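Local coordinates for putative cell adhesion protein (Bacteroides fragilis, PDB 4H40) that is probably a fimbrillin-like pilus subunit of a human gut bacterium, with a presumed role in cell adhesion, at residues Tyr116-Ser121 with Leu141-Arg146. Numbering follows the deposited sequence.
Sequences YFRILS and LATDDR
Thr143 meets Ile119 and Arg118 through its two branches. Its OG1 accepts from Ile119 N at 2.8 Å in a nearly straight hydrogen bond (N-H...O 160°). Thr143 N in turn donates to Ile119 O at 3.1 Å, so one residue pairs with both backbone polar atoms of Ile119. OG1 stands beside its own backbone N (chi1 -61°), which turns it to Ile119 and leaves CG2 over the centre of one face of the Arg118 guanidinium. At the edge of this group Arg118 NH2 forms a salt bridge with Asp145 OD2. The two planes are modelled about perpendicular, but the place of NH2 is uncertain. Just before Thr143, strand 141-142 pairs antiparallel with the end of strand 113-121. Ser121 N bonds to Leu141 O at 2.7 Å and Leu141 N to Ser121 O at 2.8 Å. Leu120 CD2 packs on Ala142 CB at 3.9 Å. A water joins Thr143 OG1 to Phe117 O. Ala142 also pairs with Ile178, so strand 141-142 links strands 113-121 and 177-190 inside the fimbrillin-like fold. Trp221 makes a cation-pi contact with Arg118, and Asp145 OD1 accepts from Met152 N. Where strand 141-142 ends, the threonine hydroxyl thus carries on the backbone pairing, and the charge of the buried Arg118 is probably balanced by Asp145, although that pair's fine geometry is uncertain.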
loop_
_atom_site.group_PDB
_atom_site.type_symbol
_atom_site.label_atom_id
_atom_site.label_comp_id
_atom_site.label_asym_id
_atom_site.label_seq_id
_atom_site.Cartn_x
_atom_site.Cartn_y
_atom_site.Cartn_z
ATOM N N TYR B 116 -13.191 43.242 4.120
ATOM C CA TYR B 116 -12.877 41.870 3.734
ATOM C C TYR B 116 -13.004 41.035 4.972
ATOM O O TYR B 116 -12.722 41.536 6.059
ATOM C CB TYR B 116 -11.458 41.759 3.158
ATOM C CG TYR B 116 -11.330 42.275 1.744
ATOM C CD1 TYR B 116 -11.704 41.486 0.658
ATOM C CD2 TYR B 116 -10.790 43.531 1.485
ATOM C CE1 TYR B 116 -11.573 41.948 -0.650
ATOM C CE2 TYR B 116 -10.641 43.999 0.181
ATOM C CZ TYR B 116 -11.037 43.205 -0.885
ATOM O OH TYR B 116 -10.900 43.654 -2.177
ATOM N N PHE B 117 -13.440 39.787 4.854
ATOM C CA PHE B 117 -13.532 38.969 6.052
ATOM C C PHE B 117 -13.128 37.531 5.765
ATOM O O PHE B 117 -13.377 36.992 4.684
ATOM C CB PHE B 117 -14.920 39.062 6.749
ATOM C CG PHE B 117 -16.110 38.561 5.965
ATOM C CD1 PHE B 117 -16.784 39.396 5.085
ATOM C CD2 PHE B 117 -16.570 37.255 6.120
ATOM C CE1 PHE B 117 -17.869 38.920 4.330
ATOM C CE2 PHE B 117 -17.664 36.779 5.372
ATOM C CZ PHE B 117 -18.309 37.619 4.486
ATOM N N ARG B 118 -12.449 36.939 6.749
ATOM C CA ARG B 118 -11.990 35.554 6.735
ATOM C C ARG B 118 -12.559 34.842 7.950
ATOM O O ARG B 118 -12.936 35.492 8.936
ATOM C CB ARG B 118 -10.455 35.456 6.707
ATOM C CG ARG B 118 -9.821 36.161 5.532
ATOM C CD ARG B 118 -8.470 35.587 5.205
ATOM N NE ARG B 118 -8.303 35.557 3.758
ATOM C CZ ARG B 118 -7.926 34.497 3.057
ATOM N NH1 ARG B 118 -7.601 33.369 3.667
ATOM N NH2 ARG B 118 -7.843 34.565 1.745
ATOM N N ILE B 119 -12.665 33.510 7.861
ATOM C CA ILE B 119 -13.204 32.661 8.925
ATOM C C ILE B 119 -12.197 31.604 9.273
ATOM O O ILE B 119 -11.490 31.103 8.396
ATOM C CB ILE B 119 -14.577 31.986 8.558
ATOM C CG1 ILE B 119 -15.503 32.827 7.642
ATOM C CG2 ILE B 119 -15.298 31.394 9.787
ATOM C CD1 ILE B 119 -16.056 34.051 8.232
ATOM N N LEU B 120 -12.182 31.236 10.554
ATOM C CA LEU B 120 -11.387 30.168 11.158
ATOM C C LEU B 120 -12.283 29.380 12.085
ATOM O O LEU B 120 -13.129 29.974 12.766
ATOM C CB LEU B 120 -10.193 30.726 11.947
ATOM C CG LEU B 120 -9.160 31.511 11.186
ATOM C CD1 LEU B 120 -8.517 32.501 12.078
ATOM C CD2 LEU B 120 -8.105 30.613 10.572
ATOM N N SER B 121 -12.094 28.062 12.137
ATOM C CA SER B 121 -12.834 27.202 13.058
ATOM C C SER B 121 -11.941 26.030 13.441
ATOM O O SER B 121 -11.494 25.306 12.540
ATOM C CB SER B 121 -14.164 26.737 12.475
ATOM O OG SER B 121 -14.870 25.975 13.438
ATOM N N LEU B 141 -10.681 24.468 10.023
ATOM C CA LEU B 141 -11.532 24.867 8.925
ATOM C C LEU B 141 -11.341 26.341 8.759
ATOM O O LEU B 141 -11.237 27.053 9.756
ATOM C CB LEU B 141 -12.999 24.536 9.201
ATOM C CG LEU B 141 -13.422 23.076 9.271
ATOM C CD1 LEU B 141 -14.872 22.994 9.621
ATOM C CD2 LEU B 141 -13.237 22.381 7.943
ATOM N N ALA B 142 -11.233 26.807 7.530
ATOM C CA ALA B 142 -10.999 28.222 7.280
ATOM C C ALA B 142 -11.357 28.603 5.850
ATOM O O ALA B 142 -11.732 27.754 5.031
ATOM C CB ALA B 142 -9.523 28.546 7.534
ATOM N N THR B 143 -11.224 29.892 5.568
ATOM C CA THR B 143 -11.354 30.527 4.265
ATOM C C THR B 143 -10.205 29.991 3.399
ATOM O O THR B 143 -9.065 29.916 3.868
ATOM C CB THR B 143 -11.273 32.057 4.469
ATOM O OG1 THR B 143 -12.340 32.489 5.319
ATOM C CG2 THR B 143 -11.302 32.822 3.172
ATOM N N ASP B 144 -10.495 29.586 2.168
ATOM C CA ASP B 144 -9.466 29.069 1.275
ATOM C C ASP B 144 -9.549 29.764 -0.055
ATOM O O ASP B 144 -10.572 29.663 -0.737
ATOM C CB ASP B 144 -9.601 27.558 1.101
ATOM C CG ASP B 144 -8.287 26.841 0.936
ATOM O OD1 ASP B 144 -7.559 27.156 -0.021
ATOM O OD2 ASP B 144 -7.999 25.945 1.749
ATOM N N ASP B 145 -8.471 30.464 -0.438
ATOM C CA ASP B 145 -8.442 31.201 -1.696
ATOM C C ASP B 145 -8.143 30.283 -2.890
ATOM O O ASP B 145 -8.223 30.729 -4.040
ATOM C CB ASP B 145 -7.436 32.349 -1.607
ATOM C CG ASP B 145 -7.933 33.598 -0.881
ATOM O OD1 ASP B 145 -9.141 33.657 -0.540
ATOM O OD2 ASP B 145 -7.110 34.533 -0.671
ATOM N N ARG B 146 -7.867 28.995 -2.628
ATOM C CA ARG B 146 -7.582 28.025 -3.685
ATOM C C ARG B 146 -8.844 27.687 -4.477
ATOM O O ARG B 146 -8.730 27.307 -5.638
ATOM C CB ARG B 146 -6.938 26.744 -3.117
ATOM C CG ARG B 146 -5.471 26.924 -2.746
ATOM C CD ARG B 146 -4.904 25.740 -1.966
ATOM N NE ARG B 146 -5.343 25.730 -0.565
ATOM C CZ ARG B 146 -4.770 25.032 0.412
ATOM N NH1 ARG B 146 -3.702 24.284 0.167
ATOM N NH2 ARG B 146 -5.257 25.083 1.641
HETATM O O HOH W 1 -14.526 34.111 3.978
#